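Local structure of inclusion membrane protein A (Chlamydia trachomatis, 6E7E) at residues Q12-S17 against G95-L100; S17-N22 against G66-L71; S47-D52 against E129-I134. The protein probably promotes homotypic fusion of chlamydial inclusions as a SNARE-like membrane protein, of which this chain is the soluble, helical domain. The protein carries 2 engineered substitutions. All coordinates share one frame; numbering follows the deposited sequence.

Contact 1. Residues Q12-S17 against G95-L100; sequences QREVGS and GSVASL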
loop_
_atom_site.group_PDB
_atom_site.type_symbol
_atom_site.label_atom_id
_atom_site.label_comp_id
_atom_site.label_asym_id
_atom_site.label_seq_id
_atom_site.Cartn_x
_atom_site.Cartn_y
_atom_site.Cartn_z
ATOM N N GLN A 12 15.561 -1.426 0.769
ATOM C CA GLN A 12 15.372 -2.059 2.082
ATOM C C GLN A 12 14.548 -1.134 2.979
ATOM O O GLN A 12 13.604 -1.570 3.646
ATOM C CB GLN A 12 16.721 -2.345 2.678
ATOM C CG GLN A 12 16.710 -2.953 4.058
ATOM C CD GLN A 12 18.117 -3.061 4.596
ATOM O OE1 GLN A 12 18.959 -2.177 4.441
ATOM N NE2 GLN A 12 18.390 -4.185 5.224
ATOM N N ARG A 13 14.912 0.137 2.977
ATOM C CA ARG A 13 14.193 1.132 3.799
ATOM C C ARG A 13 12.747 1.254 3.333
ATOM O O ARG A 13 11.821 1.262 4.161
ATOM C CB ARG A 13 14.921 2.469 3.661
ATOM C CG ARG A 13 14.300 3.674 4.348
ATOM C CD ARG A 13 14.975 4.989 3.883
ATOM N NE ARG A 13 16.433 4.929 4.014
ATOM C CZ ARG A 13 17.357 5.001 3.044
ATOM N NH1 ARG A 13 17.036 5.263 1.786
ATOM N NH2 ARG A 13 18.636 4.831 3.359
ATOM N N GLU A 14 12.522 1.379 2.035
ATOM C CA GLU A 14 11.144 1.576 1.558
ATOM C C GLU A 14 10.310 0.317 1.752
ATOM O O GLU A 14 9.130 0.451 2.064
ATOM C CB GLU A 14 11.160 2.020 0.103
ATOM C CG GLU A 14 11.854 3.350 -0.133
ATOM C CD GLU A 14 11.440 4.468 0.813
ATOM O OE1 GLU A 14 10.247 4.717 0.929
ATOM O OE2 GLU A 14 12.315 5.084 1.447
ATOM N N VAL A 15 10.873 -0.874 1.563
ATOM C CA VAL A 15 10.084 -2.099 1.819
ATOM C C VAL A 15 9.785 -2.222 3.305
ATOM O O VAL A 15 8.657 -2.620 3.656
ATOM C CB VAL A 15 10.795 -3.330 1.256
ATOM C CG1 VAL A 15 10.169 -4.612 1.751
ATOM C CG2 VAL A 15 10.816 -3.258 -0.239
ATOM N N GLY A 16 10.710 -1.863 4.170
ATOM C CA GLY A 16 10.389 -1.861 5.606
ATOM C C GLY A 16 9.203 -0.943 5.874
ATOM O O GLY A 16 8.300 -1.299 6.645
ATOM N N SER A 17 9.200 0.224 5.276
ATOM C CA SER A 17 8.075 1.179 5.420
ATOM C C SER A 17 6.799 0.598 4.827
ATOM O O SER A 17 5.733 0.748 5.441
ATOM C CB SER A 17 8.425 2.488 4.798
ATOM O OG SER A 17 9.445 3.099 5.540
ATOM N N GLY A 95 8.233 8.339 -3.037
ATOM C CA GLY A 95 7.071 9.266 -3.073
ATOM C C GLY A 95 5.782 8.537 -2.685
ATOM O O GLY A 95 4.954 9.065 -1.933
ATOM N N SER A 96 5.572 7.342 -3.225
ATOM C CA SER A 96 4.381 6.534 -2.896
ATOM C C SER A 96 4.347 6.238 -1.404
ATOM O O SER A 96 3.281 6.353 -0.785
ATOM C CB SER A 96 4.382 5.254 -3.672
ATOM O OG SER A 96 4.044 5.421 -5.030
ATOM N N VAL A 97 5.457 5.798 -0.860
ATOM C CA VAL A 97 5.528 5.458 0.574
ATOM C C VAL A 97 5.168 6.686 1.408
ATOM O O VAL A 97 4.364 6.587 2.352
ATOM C CB VAL A 97 6.914 4.901 0.913
ATOM C CG1 VAL A 97 7.138 4.869 2.409
ATOM C CG2 VAL A 97 7.104 3.521 0.317
ATOM N N ALA A 98 5.739 7.834 1.087
ATOM C CA ALA A 98 5.466 9.053 1.876
ATOM C C ALA A 98 3.985 9.415 1.786
ATOM O O ALA A 98 3.389 9.809 2.802
ATOM C CB ALA A 98 6.332 10.174 1.400
ATOM N N SER A 99 3.414 9.327 0.607
ATOM C CA SER A 99 2.000 9.688 0.424
ATOM C C SER A 99 1.107 8.731 1.194
ATOM O O SER A 99 0.138 9.174 1.843
ATOM C CB SER A 99 1.677 9.711 -1.012
ATOM O OG SER A 99 0.347 10.135 -1.177
ATOM N N LEU A 100 1.380 7.444 1.150
ATOM C CA LEU A 100 0.575 6.463 1.905
ATOM C C LEU A 100 0.675 6.728 3.406
ATOM O O LEU A 100 -0.338 6.618 4.093
ATOM C CB LEU A 100 1.025 5.048 1.532
ATOM C CG LEU A 100 0.609 4.608 0.139
ATOM C CD1 LEU A 100 1.408 3.380 -0.287
ATOM C CD2 LEU A 100 -0.884 4.325 0.056
#

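Contact 2. Residues S17-N22 against G66-L71; sequences SLKEIN and GFESLL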
loop_
_atom_site.group_PDB
_atom_site.type_symbol
_atom_site.label_atom_id
_atom_site.label_comp_id
_atom_site.label_asym_id
_atom_site.label_seq_id
_atom_site.Cartn_x
_atom_site.Cartn_y
_atom_site.Cartn_z
ATOM N N SER A 17 9.200 0.224 5.276
ATOM C CA SER A 17 8.075 1.179 5.420
ATOM C C SER A 17 6.799 0.598 4.827
ATOM O O SER A 17 5.733 0.748 5.441
ATOM C CB SER A 17 8.425 2.488 4.798
ATOM O OG SER A 17 9.445 3.099 5.540
ATOM N N LEU A 18 6.868 -0.026 3.669
ATOM C CA LEU A 18 5.678 -0.639 3.062
ATOM C C LEU A 18 5.088 -1.687 3.998
ATOM O O LEU A 18 3.852 -1.806 4.051
ATOM C CB LEU A 18 6.011 -1.273 1.719
ATOM C CG LEU A 18 6.193 -0.279 0.589
ATOM C CD1 LEU A 18 6.894 -0.984 -0.557
ATOM C CD2 LEU A 18 4.859 0.307 0.164
ATOM N N LYS A 19 5.909 -2.470 4.688
ATOM C CA LYS A 19 5.392 -3.488 5.606
ATOM C C LYS A 19 4.711 -2.806 6.791
ATOM O O LYS A 19 3.690 -3.318 7.276
ATOM C CB LYS A 19 6.513 -4.407 6.068
ATOM C CG LYS A 19 6.995 -5.344 4.970
ATOM C CD LYS A 19 8.147 -6.207 5.408
ATOM C CE LYS A 19 8.545 -7.189 4.341
ATOM N NZ LYS A 19 9.641 -8.073 4.791
ATOM N N GLU A 20 5.229 -1.684 7.265
ATOM C CA GLU A 20 4.530 -0.934 8.330
ATOM C C GLU A 20 3.199 -0.392 7.821
ATOM O O GLU A 20 2.179 -0.458 8.524
ATOM C CB GLU A 20 5.395 0.218 8.821
ATOM C CG GLU A 20 6.666 -0.231 9.498
ATOM C CD GLU A 20 7.364 0.867 10.247
ATOM O OE1 GLU A 20 7.061 2.042 9.988
ATOM O OE2 GLU A 20 8.149 0.533 11.135
ATOM N N ILE A 21 3.204 0.160 6.622
ATOM C CA ILE A 21 1.987 0.694 5.983
ATOM C C ILE A 21 0.983 -0.437 5.840
ATOM O O ILE A 21 -0.198 -0.259 6.137
ATOM C CB ILE A 21 2.349 1.358 4.650
ATOM C CG1 ILE A 21 3.080 2.680 4.865
ATOM C CG2 ILE A 21 1.122 1.524 3.778
ATOM C CD1 ILE A 21 3.822 3.143 3.616
ATOM N N ASN A 22 1.425 -1.595 5.378
ATOM C CA ASN A 22 0.517 -2.747 5.226
ATOM C C ASN A 22 -0.151 -3.080 6.551
ATOM O O ASN A 22 -1.356 -3.295 6.624
ATOM C CB ASN A 22 1.325 -3.942 4.726
ATOM C CG ASN A 22 0.490 -5.186 4.565
ATOM O OD1 ASN A 22 0.717 -6.206 5.222
ATOM N ND2 ASN A 22 -0.535 -5.093 3.763
ATOM N N GLY A 66 6.254 -6.955 -5.843
ATOM C CA GLY A 66 7.423 -6.890 -6.729
ATOM C C GLY A 66 8.603 -6.233 -6.053
ATOM O O GLY A 66 9.748 -6.622 -6.298
ATOM N N PHE A 67 8.360 -5.230 -5.221
ATOM C CA PHE A 67 9.445 -4.536 -4.491
ATOM C C PHE A 67 10.026 -5.483 -3.457
ATOM O O PHE A 67 11.241 -5.481 -3.252
ATOM C CB PHE A 67 8.947 -3.230 -3.906
ATOM C CG PHE A 67 8.629 -2.193 -4.934
ATOM C CD1 PHE A 67 9.653 -1.618 -5.658
ATOM C CD2 PHE A 67 7.321 -1.877 -5.250
ATOM C CE1 PHE A 67 9.381 -0.674 -6.630
ATOM C CE2 PHE A 67 7.048 -0.933 -6.224
ATOM C CZ PHE A 67 8.081 -0.323 -6.894
ATOM N N GLU A 68 9.152 -6.156 -2.716
ATOM C CA GLU A 68 9.625 -7.110 -1.699
ATOM C C GLU A 68 10.430 -8.207 -2.392
ATOM O O GLU A 68 11.516 -8.614 -1.918
ATOM C CB GLU A 68 8.420 -7.633 -0.915
ATOM C CG GLU A 68 8.827 -8.480 0.256
ATOM C CD GLU A 68 7.710 -8.845 1.206
ATOM O OE1 GLU A 68 6.608 -8.294 1.069
ATOM O OE2 GLU A 68 7.969 -9.680 2.073
ATOM N N SER A 69 9.929 -8.703 -3.513
ATOM C CA SER A 69 10.658 -9.743 -4.264
ATOM C C SER A 69 12.025 -9.241 -4.754
ATOM O O SER A 69 13.015 -9.976 -4.688
ATOM C CB SER A 69 9.839 -10.208 -5.420
ATOM O OG SER A 69 8.720 -10.968 -4.993
ATOM N N LEU A 70 12.088 -8.021 -5.272
ATOM C CA LEU A 70 13.353 -7.434 -5.767
ATOM C C LEU A 70 14.361 -7.395 -4.634
ATOM O O LEU A 70 15.508 -7.802 -4.802
ATOM C CB LEU A 70 13.103 -6.028 -6.297
ATOM C CG LEU A 70 14.317 -5.344 -6.916
ATOM C CD1 LEU A 70 14.852 -6.131 -8.110
ATOM C CD2 LEU A 70 13.948 -3.938 -7.314
ATOM N N LEU A 71 13.924 -6.915 -3.489
ATOM C CA LEU A 71 14.833 -6.807 -2.328
ATOM C C LEU A 71 15.393 -8.209 -2.059
ATOM O O LEU A 71 16.592 -8.362 -1.795
ATOM C CB LEU A 71 14.074 -6.233 -1.129
ATOM C CG LEU A 71 14.928 -6.011 0.098
ATOM C CD1 LEU A 71 15.885 -4.855 -0.154
ATOM C CD2 LEU A 71 14.038 -5.763 1.296
#

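Contact 3. Residues S47-D52 against E129-I134; sequences SAVSQD and EELKTI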
loop_
_atom_site.group_PDB
_atom_site.type_symbol
_atom_site.label_atom_id
_atom_site.label_comp_id
_atom_site.label_asym_id
_atom_site.label_seq_id
_atom_site.Cartn_x
_atom_site.Cartn_y
_atom_site.Cartn_z
ATOM N N SER A 47 -21.907 4.071 6.108
ATOM C CA SER A 47 -21.717 2.617 6.066
ATOM C C SER A 47 -21.100 2.223 4.717
ATOM O O SER A 47 -20.208 1.342 4.666
ATOM C CB SER A 47 -23.023 1.920 6.346
ATOM O OG SER A 47 -22.886 0.519 6.297
ATOM N N ALA A 48 -21.567 2.809 3.621
ATOM C CA ALA A 48 -21.076 2.465 2.267
ATOM C C ALA A 48 -19.615 2.902 2.121
ATOM O O ALA A 48 -18.793 2.126 1.599
ATOM C CB ALA A 48 -21.962 3.094 1.228
ATOM N N VAL A 49 -19.268 4.120 2.540
ATOM C CA VAL A 49 -17.867 4.568 2.381
ATOM C C VAL A 49 -16.960 3.690 3.251
ATOM O O VAL A 49 -15.835 3.385 2.853
ATOM C CB VAL A 49 -17.674 6.075 2.677
ATOM C CG1 VAL A 49 -17.848 6.523 4.113
ATOM C CG2 VAL A 49 -16.271 6.491 2.253
ATOM N N SER A 50 -17.436 3.293 4.421
ATOM C CA SER A 50 -16.652 2.427 5.309
ATOM C C SER A 50 -16.418 1.069 4.639
ATOM O O SER A 50 -15.297 0.538 4.704
ATOM C CB SER A 50 -17.356 2.310 6.636
ATOM O OG SER A 50 -17.430 3.557 7.318
ATOM N N GLN A 51 -17.441 0.501 4.025
ATOM C CA GLN A 51 -17.259 -0.760 3.270
ATOM C C GLN A 51 -16.268 -0.550 2.115
ATOM O O GLN A 51 -15.473 -1.454 1.842
ATOM C CB GLN A 51 -18.605 -1.270 2.782
ATOM C CG GLN A 51 -18.510 -2.481 1.852
ATOM C CD GLN A 51 -17.877 -3.722 2.439
ATOM O OE1 GLN A 51 -18.068 -4.035 3.612
ATOM N NE2 GLN A 51 -17.130 -4.452 1.620
ATOM N N ASP A 52 -16.261 0.633 1.512
ATOM C CA ASP A 52 -15.279 0.938 0.446
ATOM C C ASP A 52 -13.853 0.910 0.988
ATOM O O ASP A 52 -12.940 0.423 0.286
ATOM C CB ASP A 52 -15.532 2.314 -0.174
ATOM C CG ASP A 52 -16.785 2.474 -0.982
ATOM O OD1 ASP A 52 -17.338 1.448 -1.409
ATOM O OD2 ASP A 52 -17.164 3.638 -1.178
ATOM N N GLU A 129 -17.729 13.302 4.058
ATOM C CA GLU A 129 -17.078 13.914 2.883
ATOM C C GLU A 129 -15.561 13.747 2.988
ATOM O O GLU A 129 -14.920 13.448 1.973
ATOM C CB GLU A 129 -17.478 15.382 2.809
ATOM C CG GLU A 129 -16.726 16.142 1.753
ATOM C CD GLU A 129 -16.906 15.567 0.375
ATOM O OE1 GLU A 129 -17.877 14.794 0.159
ATOM O OE2 GLU A 129 -16.071 15.893 -0.470
ATOM N N GLU A 130 -15.001 13.921 4.178
ATOM C CA GLU A 130 -13.557 13.736 4.355
ATOM C C GLU A 130 -13.191 12.284 4.058
ATOM O O GLU A 130 -12.161 12.029 3.396
ATOM C CB GLU A 130 -13.153 14.132 5.760
ATOM C CG GLU A 130 -11.668 14.045 5.960
ATOM C CD GLU A 130 -11.169 14.568 7.288
ATOM O OE1 GLU A 130 -11.999 14.767 8.186
ATOM O OE2 GLU A 130 -9.949 14.792 7.414
ATOM N N LEU A 131 -13.977 11.347 4.527
ATOM C CA LEU A 131 -13.708 9.924 4.303
ATOM C C LEU A 131 -13.744 9.611 2.812
ATOM O O LEU A 131 -12.881 8.868 2.324
ATOM C CB LEU A 131 -14.688 9.058 5.081
ATOM C CG LEU A 131 -14.408 8.996 6.571
ATOM C CD1 LEU A 131 -15.602 8.365 7.280
ATOM C CD2 LEU A 131 -13.145 8.209 6.855
ATOM N N LYS A 132 -14.717 10.135 2.088
ATOM C CA LYS A 132 -14.786 9.868 0.649
ATOM C C LYS A 132 -13.553 10.435 -0.051
ATOM O O LYS A 132 -13.019 9.806 -0.993
ATOM C CB LYS A 132 -16.025 10.484 0.032
ATOM C CG LYS A 132 -17.325 9.806 0.403
ATOM C CD LYS A 132 -18.499 10.557 -0.131
ATOM C CE LYS A 132 -19.824 9.954 0.271
ATOM N NZ LYS A 132 -20.938 10.892 -0.016
ATOM N N THR A 133 -13.083 11.592 0.396
ATOM C CA THR A 133 -11.908 12.235 -0.231
ATOM C C THR A 133 -10.662 11.387 0.033
ATOM O O THR A 133 -9.846 11.181 -0.903
ATOM C CB THR A 133 -11.806 13.669 0.295
ATOM O OG1 THR A 133 -13.017 14.377 0.013
ATOM C CG2 THR A 133 -10.637 14.413 -0.301
ATOM N N ILE A 134 -10.467 10.937 1.249
ATOM C CA ILE A 134 -9.311 10.073 1.569
ATOM C C ILE A 134 -9.422 8.750 0.821
ATOM O O ILE A 134 -8.415 8.261 0.299
ATOM C CB ILE A 134 -9.183 9.861 3.083
ATOM C CG1 ILE A 134 -8.881 11.190 3.766
ATOM C CG2 ILE A 134 -8.125 8.810 3.371
ATOM C CD1 ILE A 134 -9.091 11.136 5.245
#

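Contact 1. Residues Q12-S17 against G95-L100
Glu14 and Ser17, one helical turn apart on helix 4-38, receive the isopropyl group of Val97 from helix 87-107. The contact joins two helices of an elongated helical bundle that run in the same general direction here. It illustrates how a single branched side chain can fit against a carboxylate oxygen and a serine methylene one turn apart. Glu14 comes first along the chain. Its side chain folds over at the second torsion (chi2 -48°) and brings the carboxylate back against the partner helix, where OE1 presses on the branch point of the valine, 3.3 Å from Val97 CB. Both methyl groups lie almost equally near. This buried carboxylate side chain also packs on Leu93 and Lys94 of helix 87-107. Val15 turns from the interface toward Phe67 and Leu71 of helix 65-73. At Ser17 the hydroxyl and the methylene divide the work: OG hydrogen-bonds Arg101 NH2 further along helix 87-107, while CB takes the apolar contact. Val97 carries CG1 opposite its backbone N (chi1 166°), and this methyl closes the interface with Ser17 CB at 3.6 Å from Val97 CG1.

Contact 2. Residues S17-N22 against G66-L71
Lys19 stretches from helix 4-38 across to Glu68 on helix 65-73, and the two extended chains meet at about a right angle. This is an ion pair laid over the outside of a helical bundle, between segments that run in roughly opposite directions. Its geometry shows that a salt bridge need not be a straight hydrogen bond. Lys19 CE lies above one face of the carboxylate, 3.6 Å from Glu68 CD, and the ammonium hovers over the same face instead of meeting an oxygen in the carboxylate plane. The ion pair itself is long, 3.6 Å from Lys19 NZ to Glu68 OE2, while the neighbouring methylene comes closer, with Lys19 CE 3.4 Å from Glu68 OE2. Attraction here is probably largely electrostatic. Glu68 sends CG opposite its backbone N (chi1 -173°) and continues nearly straight, which carries its carboxylate out beneath the lysine tip.

The close approach is thus on the solvent side, where Lys19 is exposed. Inward, the direct contact is looser: Leu18 and Phe67 both start toward the other helix, yet Leu18 CD1 stays 4.5 Å from Phe67 CB. Other parts of the fold also pack against these two side chains. Leu18 also rests on Tyr64 and on Val97 of helix 87-107. Phe67 packs on Leu11 of helix 4-38, Leu93 of helix 87-107, and Leu148 and Leu152 of helix 125-165, so the short helix 65-73 lies against three longer ones.

Contact 3. Residues S47-D52 against E129-I134
Val49 lays a methyl group over one face of the flat peptide unit that joins Leu131 to Lys132. CG2 stands over this plane near the C-N bond, with Val49 CG2 4.1 Å from Leu131 C and 4.0 Å from Lys132 N. A second flat group, the carbonyl of Glu129, lies two residues earlier on the same helix and is held from both of its faces by one residue. Thr133 OG1 donates to Glu129 O at 2.9 Å, tilted 32° out of the carbonyl plane, and the backbone N of Thr133 reaches that oxygen from the opposite face. The threonine hydroxyl is thereby satisfied within its own helix.

The arrangement is helix-to-helix packing in a bundle: a branched residue of helix 44-57 is set against the backbone and the first side-chain carbons of helix 125-165, and the two segments point in the same general direction. Val49 has CG1 in the crowded position between its backbone N and carbonyl carbon (chi1 69°), which leaves CG2 to lead toward the partner. Both methyls face Leu131 CB from the same side at similar range, with Val49 CG2 4.1 Å and Val49 CG1 4.2 Å from it. Val49 CG2 also meets the aliphatic base of Lys132, 3.9 Å from its CG. The lysine chain crosses the valine at about a right angle, then runs on extended to a salt bridge between its NZ and Asp45 OD2.

Asp52 adds a further salt bridge to Arg135 of helix 125-165. Around this pairing, Leu131 is enclosed by Leu46 and Phe53 of helix 44-57, Leu107 of helix 87-107 and Leu110 of helix 110-119, while Ser50 leans on Phe32 and Leu35 of helix 4-38.

How the contacts relate
Contacts 1 and 2 are neighbours, their centres about 8 Å apart, and both draw on helix 4-38 with Ser17 in common. Contact 2 is nested within the chain loop that contact 1 closes, and packing such as Val97 CG2 on Leu18 CG (3.9 Å) connects them. Contact 3 uses helices 44-57 and 125-165, its centre about 24 Å from that of contact 1 and 26 Å from that of contact 2. Chemistry follows place: contacts 1 and 3 are buried and turn on one valine each, set against a carboxylate oxygen in the first and a helix backbone in the other, whereas surface contact 2 rests on opposite charges.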